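Side-chain contacts in aromatic amino acid aminotransferase I (Candida albicans WO-1, PDB 6HNU), which probably catalyses the pyridoxal-phosphate-dependent transfer of the amino group from aromatic L-amino acids to 2-oxoglutarate, giving aromatic oxo-acids and L-glutamate: residues V416-A419 and V420-A424; D91-P94 and D95-E98; S147-R150 and T151-K155. One frame throughout, in Å; residues are numbered along the deposited sequence.

Interaction 1 (V416-A419 and V420-A424); sequences VEAA and VHEQA
Two successive turns of the amphipathic helix 413-426 meet here, the turn Val416 to Ala419 and the following turn Val420 to Ala424, joined by regular i to i+4 bonding. Val420 N reaches Val416 O at 2.9 Å, almost straight at the hydrogen (169°), and His421 N, Glu422 N and Gln423 N bind the carbonyls of Glu417, Ala418 and Ala419 in the same way.

The side chains sort by face. On the buried side Val416 and Val420 lie one turn apart, CG1 of the first 4.4 Å from CG2 of the second. Val420 places CG1 anti to its backbone N (chi1 168°), which turns CG2 back over the preceding turn, 3.5 Å from Val416 O. Branched aliphatic groups suit this face, where both valines also touch Phe489 of helix 471-489. Glu417 and His421 follow on the next flank, against Phe462 of strand 459-465; the buried carboxylate of Glu417 is satisfied in part by Ser435, and the His421 ring meets Trp436 steeply.

Toward solvent the contact is made by a chain lying along the backbone. Glu422 CG sits 3.2 Å from Ala418 O, and the extended remainder brings OE2 to 4.2 Å from Ala418 CB. On the flank facing helix 471-489, the small methyl of Ala419 touches Glu488, while the amide of Gln423 bonds to Glu488 and Gln427. The arrangement is that of an amphipathic helix packed against both helix 471-489 and the antiparallel sheet with strands 459-465 and 429-433.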
ATOM      1  N   VAL B 416     -16.528  19.894 -31.090  1.00 20.96           N
ATOM      2  CA  VAL B 416     -15.698  19.332 -32.181  1.00 20.64           C
ATOM      3  C   VAL B 416     -14.969  18.092 -31.655  1.00 19.45           C
ATOM      4  O   VAL B 416     -14.977  17.082 -32.324  1.00 20.18           O
ATOM      5  CB  VAL B 416     -14.736  20.380 -32.767  1.00 21.15           C
ATOM      6  CG1 VAL B 416     -13.830  19.746 -33.797  1.00 21.66           C
ATOM      7  CG2 VAL B 416     -15.495  21.548 -33.384  1.00 21.47           C
ATOM      8  N   GLU B 417     -14.356  18.193 -30.487  1.00 22.12           N
ATOM      9  CA  GLU B 417     -13.669  17.029 -29.837  1.00 20.78           C
ATOM     10  C   GLU B 417     -14.646  15.856 -29.737  1.00 20.16           C
ATOM     11  O   GLU B 417     -14.264  14.755 -30.127  1.00 18.37           O
ATOM     12  CB  GLU B 417     -13.163  17.405 -28.453  1.00 18.64           C
ATOM     13  CG  GLU B 417     -12.289  16.354 -27.789  1.00 21.13           C
ATOM     14  CD  GLU B 417     -11.924  16.753 -26.373  1.00 21.03           C
ATOM     15  OE1 GLU B 417     -12.868  16.944 -25.569  1.00 23.23           O
ATOM     16  OE2 GLU B 417     -10.700  16.862 -26.056  1.00 20.43           O
ATOM     17  N   ALA B 418     -15.864  16.077 -29.218  1.00 19.86           N
ATOM     18  CA  ALA B 418     -16.898  15.019 -29.056  1.00 20.08           C
ATOM     19  C   ALA B 418     -17.252  14.422 -30.426  1.00 19.96           C
ATOM     20  O   ALA B 418     -17.312  13.187 -30.527  1.00 19.30           O
ATOM     21  CB  ALA B 418     -18.119  15.581 -28.367  1.00 21.68           C
ATOM     22  N   ALA B 419     -17.429  15.268 -31.446  1.00 20.78           N
ATOM     23  CA  ALA B 419     -17.760  14.836 -32.826  1.00 20.33           C
ATOM     24  C   ALA B 419     -16.640  13.952 -33.366  1.00 19.39           C
ATOM     25  O   ALA B 419     -16.920  12.894 -33.946  1.00 20.03           O
ATOM     26  CB  ALA B 419     -17.999  16.018 -33.730  1.00 22.56           C
ATOM     27  N   VAL B 420     -15.403  14.410 -33.247  1.00 20.84           N
ATOM     28  CA  VAL B 420     -14.257  13.616 -33.764  1.00 21.67           C
ATOM     29  C   VAL B 420     -14.158  12.304 -32.994  1.00 21.36           C
ATOM     30  O   VAL B 420     -13.942  11.286 -33.649  1.00 22.71           O
ATOM     31  CB  VAL B 420     -12.949  14.423 -33.745  1.00 23.06           C
ATOM     32  CG1 VAL B 420     -11.737  13.531 -33.999  1.00 24.85           C
ATOM     33  CG2 VAL B 420     -13.019  15.556 -34.745  1.00 22.88           C
ATOM     34  N   HIS B 421     -14.315  12.325 -31.666  1.00 24.58           N
ATOM     35  CA  HIS B 421     -14.307  11.099 -30.807  1.00 22.68           C
ATOM     36  C   HIS B 421     -15.383  10.121 -31.273  1.00 23.77           C
ATOM     37  O   HIS B 421     -15.043   8.958 -31.505  1.00 21.16           O
ATOM     38  CB  HIS B 421     -14.499  11.456 -29.327  1.00 22.42           C
ATOM     39  CG  HIS B 421     -14.354  10.331 -28.357  1.00 24.25           C
ATOM     40  ND1 HIS B 421     -13.219   9.551 -28.303  1.00 23.60           N
ATOM     41  CD2 HIS B 421     -15.141   9.943 -27.323  1.00 22.99           C
ATOM     42  CE1 HIS B 421     -13.351   8.683 -27.315  1.00 24.35           C
ATOM     43  NE2 HIS B 421     -14.507   8.912 -26.691  1.00 24.70           N
ATOM     44  N   GLU B 422     -16.625  10.583 -31.447  1.00 25.12           N
ATOM     45  CA  GLU B 422     -17.745   9.716 -31.914  1.00 24.66           C
ATOM     46  C   GLU B 422     -17.418   9.141 -33.305  1.00 24.10           C
ATOM     47  O   GLU B 422     -17.611   7.921 -33.524  1.00 24.28           O
ATOM     48  CB  GLU B 422     -19.059  10.515 -31.908  1.00 28.62           C
ATOM     49  CG  GLU B 422     -19.528  10.944 -30.514  1.00 33.35           C
ATOM     50  CD  GLU B 422     -20.653  11.976 -30.518  1.00 41.17           C
ATOM     51  OE1 GLU B 422     -21.301  12.112 -31.596  1.00 42.13           O
ATOM     52  OE2 GLU B 422     -20.890  12.640 -29.454  1.00 42.55           O
ATOM     53  N   GLN B 423     -16.908   9.978 -34.210  1.00 23.98           N
ATOM     54  CA  GLN B 423     -16.584   9.565 -35.605  1.00 24.64           C
ATOM     55  C   GLN B 423     -15.460   8.507 -35.590  1.00 24.40           C
ATOM     56  O   GLN B 423     -15.614   7.480 -36.251  1.00 24.53           O
ATOM     57  CB  GLN B 423     -16.220  10.780 -36.461  1.00 25.45           C
ATOM     58  CG  GLN B 423     -15.950  10.409 -37.921  1.00 26.81           C
ATOM     59  CD  GLN B 423     -17.199  10.084 -38.706  1.00 29.72           C
ATOM     60  OE1 GLN B 423     -17.281   9.069 -39.383  1.00 27.12           O
ATOM     61  NE2 GLN B 423     -18.195  10.955 -38.620  1.00 31.25           N
ATOM     62  N   ALA B 424     -14.375   8.748 -34.856  1.00 24.19           N
ATOM     63  CA  ALA B 424     -13.278   7.771 -34.632  1.00 24.46           C
ATOM     64  C   ALA B 424     -13.873   6.424 -34.236  1.00 24.94           C
ATOM     65  O   ALA B 424     -13.510   5.406 -34.872  1.00 28.46           O
ATOM     66  CB  ALA B 424     -12.331   8.285 -33.559  1.00 25.52           C
TER

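Interaction 2 (D91-P94 and D95-E98); sequences DNVP and DQIE
Gln96 folds back on the residues just before it and binds the backbone of Pro94: its NE2 donates to Pro94 O at 3.1 Å, with a nearly straight hydrogen (165°). The acceptor lies close to the plane of the Gln96 amide, whereas the N-H arrives tilted out of the Pro94 carbonyl plane. With CG beside the backbone N, a bend at chi2 (-48°) turns the amide back toward the carbonyl two residues earlier. Gln96 CG itself lies 3.7 Å from Val93 CG2. Nearer the backbone, Gln96 CB packs on Asn92 CB at 3.9 Å, and the two amide planes stand 73° apart.

Val93 to Gln96 form a type II beta turn, with Pro94 suited to the second position and Asp95 taking positive phi at the third. A water stands between Val93 O and Gln96 N, the pair a beta turn usually bonds directly: it donates to Val93 O at 2.6 Å and accepts from Gln96 N at 3.1 Å.

A second water spans Asn92 and Glu98, accepting from Asn92 ND2 at 2.9 Å and donating to Glu98 OE1. The amide nitrogen ND2 of Asn92 also rests 3.4 Å from Glu98 CB. Farther out, Asn92 OD1 accepts from the backbone N of Phe86 on strand 81-86, which anchors the amide, and Glu98, the N-cap residue of helix 99-102, forms a salt bridge with Arg101. Asp95 O accepts from Asn341 of helix 334-377.

Asn92 and Gln96 thus each use a neutral amide to serve backbone groups of this loop and its neighbouring strand. The chemistry implies a surface loop held partly by amide and water bonds, with Gln96 buried against Val85 and Ala342, and with Arg101 probably balancing the carboxylate of Glu98 at the helix start.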
ATOM      1  N   ASP B  91      20.935 -21.066   2.705  1.00 28.35           N
ATOM      2  CA  ASP B  91      20.536 -21.840   1.504  1.00 27.90           C
ATOM      3  C   ASP B  91      20.598 -20.961   0.241  1.00 27.17           C
ATOM      4  O   ASP B  91      20.260 -21.486  -0.857  1.00 27.92           O
ATOM      5  CB  ASP B  91      19.150 -22.467   1.704  1.00 29.42           C
ATOM      6  CG  ASP B  91      19.130 -23.561   2.752  1.00 33.83           C
ATOM      7  OD1 ASP B  91      20.197 -24.166   2.983  1.00 35.72           O
ATOM      8  OD2 ASP B  91      18.064 -23.791   3.333  1.00 31.25           O
ATOM      9  N   ASN B  92      20.980 -19.687   0.372  1.00 25.09           N
ATOM     10  CA  ASN B  92      20.896 -18.672  -0.712  1.00 25.78           C
ATOM     11  C   ASN B  92      22.283 -18.320  -1.243  1.00 25.42           C
ATOM     12  O   ASN B  92      23.256 -18.320  -0.482  1.00 24.76           O
ATOM     13  CB  ASN B  92      20.210 -17.378  -0.267  1.00 26.53           C
ATOM     14  CG  ASN B  92      18.705 -17.496  -0.240  1.00 25.72           C
ATOM     15  OD1 ASN B  92      18.131 -18.135  -1.122  1.00 26.87           O
ATOM     16  ND2 ASN B  92      18.071 -16.875   0.749  1.00 26.39           N
ATOM     17  N   VAL B  93      22.343 -17.945  -2.519  1.00 24.99           N
ATOM     18  CA  VAL B  93      23.500 -17.211  -3.093  1.00 25.37           C
ATOM     19  C   VAL B  93      23.631 -15.903  -2.309  1.00 27.66           C
ATOM     20  O   VAL B  93      22.744 -15.533  -1.515  1.00 27.02           O
ATOM     21  CB  VAL B  93      23.301 -17.017  -4.608  1.00 24.33           C
ATOM     22  CG1 VAL B  93      23.110 -18.365  -5.293  1.00 25.06           C
ATOM     23  CG2 VAL B  93      22.127 -16.093  -4.929  1.00 25.52           C
ATOM     24  N   PRO B  94      24.764 -15.182  -2.461  1.00 28.59           N
ATOM     25  CA  PRO B  94      24.979 -13.939  -1.732  1.00 28.09           C
ATOM     26  C   PRO B  94      23.921 -12.868  -2.036  1.00 26.15           C
ATOM     27  O   PRO B  94      23.370 -12.852  -3.154  1.00 24.60           O
ATOM     28  CB  PRO B  94      26.358 -13.474  -2.220  1.00 29.14           C
ATOM     29  CG  PRO B  94      27.035 -14.763  -2.664  1.00 31.57           C
ATOM     30  CD  PRO B  94      25.921 -15.557  -3.301  1.00 31.04           C
ATOM     31  N   ASP B  95      23.675 -12.022  -1.039  1.00 24.24           N
ATOM     32  CA  ASP B  95      22.985 -10.711  -1.187  1.00 26.40           C
ATOM     33  C   ASP B  95      21.481 -10.895  -1.408  1.00 23.75           C
ATOM     34  O   ASP B  95      20.832  -9.914  -1.870  1.00 21.48           O
ATOM     35  CB  ASP B  95      23.642  -9.904  -2.312  1.00 29.69           C
ATOM     36  CG  ASP B  95      25.150  -9.744  -2.126  1.00 33.20           C
ATOM     37  OD1 ASP B  95      25.534  -9.259  -1.082  1.00 30.69           O
ATOM     38  OD2 ASP B  95      25.911 -10.106  -3.039  1.00 38.76           O
ATOM     39  N   GLN B  96      20.922 -12.048  -1.028  1.00 23.08           N
ATOM     40  CA  GLN B  96      19.452 -12.315  -1.145  1.00 22.38           C
ATOM     41  C   GLN B  96      18.737 -11.875   0.135  1.00 24.01           C
ATOM     42  O   GLN B  96      19.383 -11.729   1.196  1.00 21.08           O
ATOM     43  CB  GLN B  96      19.192 -13.798  -1.410  1.00 22.60           C
ATOM     44  CG  GLN B  96      19.818 -14.300  -2.707  1.00 21.72           C
ATOM     45  CD  GLN B  96      19.527 -13.380  -3.870  1.00 20.06           C
ATOM     46  OE1 GLN B  96      18.375 -13.185  -4.262  1.00 20.69           O
ATOM     47  NE2 GLN B  96      20.570 -12.795  -4.429  1.00 18.26           N
ATOM     48  N   ILE B  97      17.428 -11.646   0.058  1.00 21.10           N
ATOM     49  CA  ILE B  97      16.626 -11.317   1.266  1.00 20.25           C
ATOM     50  C   ILE B  97      15.813 -12.569   1.574  1.00 20.32           C
ATOM     51  O   ILE B  97      14.705 -12.755   1.018  1.00 20.01           O
ATOM     52  CB  ILE B  97      15.804 -10.023   1.121  1.00 20.34           C
ATOM     53  CG1 ILE B  97      16.498  -8.981   0.225  1.00 21.56           C
ATOM     54  CG2 ILE B  97      15.533  -9.476   2.511  1.00 22.07           C
ATOM     55  CD1 ILE B  97      15.607  -7.903  -0.343  1.00 24.25           C
ATOM     56  N   GLU B  98      16.409 -13.438   2.381  1.00 18.88           N
ATOM     57  CA  GLU B  98      15.856 -14.780   2.685  1.00 19.33           C
ATOM     58  C   GLU B  98      14.448 -14.583   3.256  1.00 18.58           C
ATOM     59  O   GLU B  98      14.215 -13.552   3.944  1.00 17.64           O
ATOM     60  CB  GLU B  98      16.807 -15.537   3.624  1.00 18.81           C
ATOM     61  CG  GLU B  98      16.919 -14.943   5.019  1.00 19.24           C
ATOM     62  CD  GLU B  98      17.904 -13.816   5.218  1.00 21.12           C
ATOM     63  OE1 GLU B  98      18.563 -13.410   4.228  1.00 22.64           O
ATOM     64  OE2 GLU B  98      17.974 -13.296   6.360  1.00 19.89           O
TER
HETATM   65  O   HOH W   1      19.783 -14.942   2.104  1.00 22.50           O
HETATM   66  O   HOH W   2      22.044 -14.333   0.714  1.00 22.47           O

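Interaction 3 (S147-R150 and T151-K155); sequences STLR and TFCSK
Thr151 and Phe152 turn back against Ser147 and Thr148 at the C-terminal end of helix 141-152, whose N-terminal end carries Asn141 and Thr142 of the pyridoxal-phosphate site. The Thr151 hydroxyl stands beside its own backbone N (chi1 -60°), where OG1 donates to Ser147 O at 2.7 Å. This bond reinforces the weak one from Thr151 N to the same oxygen and lets a polar residue be buried.

Phe152 N donates to Thr148 O at 3.0 Å, nearly along the carbonyl axis, and so holds the aromatic residue in place. The Thr148 methyl points at the rim of the Phe152 ring, in the ring plane, with CG2 3.9 Å from CD2. One face of the ring takes the methyl of its neighbour Thr151, centred 3.8 Å above it. Phe209 of strand 209-212 and Tyr321 also touch the Phe152 side chain, and this suits a large aromatic at the helix-sheet boundary. Thr148 keeps its hydroxyl for Ala144 and Tyr321.

Leu149 and Cys153, also four residues apart, meet more lightly, CD2 to SG at 4.2 Å. The guanidinium of Arg150 instead leads outward to a salt bridge with Asp146 of the second subunit. Where the helix unwinds, one water donates to both Arg150 O, at 2.6 Å, and Cys153 O, at 2.7 Å.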
ATOM      1  N   SER B 147       1.032   9.804  -0.617  1.00 15.80           N
ATOM      2  CA  SER B 147       1.918  10.083   0.554  1.00 15.55           C
ATOM      3  C   SER B 147       2.576  11.449   0.441  1.00 15.67           C
ATOM      4  O   SER B 147       2.707  12.103   1.511  1.00 16.69           O
ATOM      5  CB  SER B 147       2.951   9.004   0.773  1.00 16.88           C
ATOM      6  OG  SER B 147       2.288   7.765   0.995  1.00 17.81           O
ATOM      7  N   THR B 148       2.948  11.897  -0.774  1.00 14.89           N
ATOM      8  CA  THR B 148       3.513  13.251  -1.013  1.00 14.83           C
ATOM      9  C   THR B 148       2.493  14.312  -0.578  1.00 13.94           C
ATOM     10  O   THR B 148       2.870  15.257   0.135  1.00 14.33           O
ATOM     11  CB  THR B 148       3.926  13.419  -2.480  1.00 14.81           C
ATOM     12  OG1 THR B 148       4.901  12.397  -2.757  1.00 14.56           O
ATOM     13  CG2 THR B 148       4.425  14.812  -2.778  1.00 15.89           C
ATOM     14  N   LEU B 149       1.259  14.195  -1.041  1.00 15.23           N
ATOM     15  CA  LEU B 149       0.200  15.162  -0.685  1.00 16.09           C
ATOM     16  C   LEU B 149       0.015  15.134   0.836  1.00 16.64           C
ATOM     17  O   LEU B 149      -0.103  16.208   1.447  1.00 17.39           O
ATOM     18  CB  LEU B 149      -1.083  14.758  -1.403  1.00 15.83           C
ATOM     19  CG  LEU B 149      -1.154  15.074  -2.896  1.00 16.17           C
ATOM     20  CD1 LEU B 149      -2.234  14.242  -3.533  1.00 15.86           C
ATOM     21  CD2 LEU B 149      -1.411  16.549  -3.108  1.00 17.29           C
ATOM     22  N   ARG B 150       0.127  13.967   1.477  1.00 16.82           N
ATOM     23  CA  ARG B 150      -0.103  13.918   2.953  1.00 16.95           C
ATOM     24  C   ARG B 150       1.061  14.517   3.744  1.00 17.80           C
ATOM     25  O   ARG B 150       0.815  14.875   4.916  1.00 17.36           O
ATOM     26  CB  ARG B 150      -0.438  12.499   3.421  1.00 16.01           C
ATOM     27  CG  ARG B 150      -1.709  11.957   2.800  1.00 17.27           C
ATOM     28  CD  ARG B 150      -1.897  10.462   3.007  1.00 19.49           C
ATOM     29  NE  ARG B 150      -2.450  10.217   4.318  1.00 20.60           N
ATOM     30  CZ  ARG B 150      -2.759   9.019   4.821  1.00 19.67           C
ATOM     31  NH1 ARG B 150      -3.316   8.954   6.004  1.00 17.92           N
ATOM     32  NH2 ARG B 150      -2.523   7.906   4.143  1.00 20.40           N
ATOM     33  N   THR B 151       2.265  14.548   3.178  1.00 17.01           N
ATOM     34  CA  THR B 151       3.515  15.022   3.809  1.00 17.80           C
ATOM     35  C   THR B 151       3.627  16.546   3.657  1.00 17.11           C
ATOM     36  O   THR B 151       4.024  17.183   4.632  1.00 17.67           O
ATOM     37  CB  THR B 151       4.700  14.278   3.198  1.00 19.12           C
ATOM     38  OG1 THR B 151       4.464  12.893   3.470  1.00 18.63           O
ATOM     39  CG2 THR B 151       6.040  14.756   3.705  1.00 20.00           C
ATOM     40  N   PHE B 152       3.241  17.121   2.503  1.00 17.77           N
ATOM     41  CA  PHE B 152       3.529  18.552   2.202  1.00 17.28           C
ATOM     42  C   PHE B 152       2.269  19.426   2.157  1.00 18.59           C
ATOM     43  O   PHE B 152       2.438  20.634   2.051  1.00 21.77           O
ATOM     44  CB  PHE B 152       4.308  18.663   0.903  1.00 16.53           C
ATOM     45  CG  PHE B 152       5.652  18.000   0.962  1.00 15.70           C
ATOM     46  CD1 PHE B 152       6.629  18.463   1.821  1.00 15.64           C
ATOM     47  CD2 PHE B 152       5.922  16.880   0.201  1.00 15.89           C
ATOM     48  CE1 PHE B 152       7.883  17.866   1.870  1.00 14.97           C
ATOM     49  CE2 PHE B 152       7.158  16.263   0.276  1.00 15.05           C
ATOM     50  CZ  PHE B 152       8.134  16.751   1.110  1.00 15.23           C
ATOM     51  N   CYS B 153       1.080  18.870   2.269  1.00 17.09           N
ATOM     52  CA  CYS B 153      -0.185  19.624   2.049  1.00 18.47           C
ATOM     53  C   CYS B 153      -1.200  19.399   3.163  1.00 23.24           C
ATOM     54  O   CYS B 153      -1.420  18.243   3.537  1.00 23.75           O
ATOM     55  CB  CYS B 153      -0.812  19.206   0.728  1.00 18.53           C
ATOM     56  SG  CYS B 153       0.269  19.533  -0.692  1.00 19.73           S
ATOM     57  N   SER B 154      -1.806  20.501   3.649  1.00 26.52           N
ATOM     58  CA  SER B 154      -3.021  20.521   4.492  1.00 25.88           C
ATOM     59  C   SER B 154      -4.185  20.900   3.572  1.00 25.94           C
ATOM     60  O   SER B 154      -3.922  21.521   2.490  1.00 21.45           O
ATOM     61  CB  SER B 154      -2.873  21.479   5.671  1.00 27.02           C
ATOM     62  OG  SER B 154      -1.595  21.355   6.346  1.00 26.53           O
ATOM     63  N   LYS B 155      -5.413  20.570   3.974  1.00 22.05           N
ATOM     64  CA  LYS B 155      -6.649  20.961   3.267  1.00 23.94           C
ATOM     65  C   LYS B 155      -6.636  22.478   3.017  1.00 25.39           C
ATOM     66  O   LYS B 155      -6.215  23.228   3.929  1.00 21.61           O
ATOM     67  CB  LYS B 155      -7.885  20.565   4.070  1.00 29.86           C
ATOM     68  CG  LYS B 155      -9.182  20.982   3.397  1.00 33.66           C
ATOM     69  CD  LYS B 155     -10.445  20.760   4.212  1.00 40.69           C
ATOM     70  CE  LYS B 155     -11.553  21.704   3.774  1.00 43.03           C
ATOM     71  NZ  LYS B 155     -12.840  21.403   4.448  1.00 46.11           N
TER
HETATM   72  O   HOH W   3      -0.840  16.704   5.731  1.00 21.12           O

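The three contacts follow one another along the chain in the order interaction 2, interaction 3, interaction 1, and none touches another. Interactions 1 and 2 lie on opposite sides of the chain's centre, their own centres 56 Å apart. Interaction 3 is the most central, its centre 38 Å from that of interaction 1 and 37 Å from that of interaction 2. It is also the one near the cofactor: the side chain of Thr148 is about 11 Å from the bound pyridoxal phosphate, while the other two lie away from the cofactor and substrate pockets. Interactions 1 and 3 both reach the second subunit, the former by packing of His421 on Ile31 of that chain.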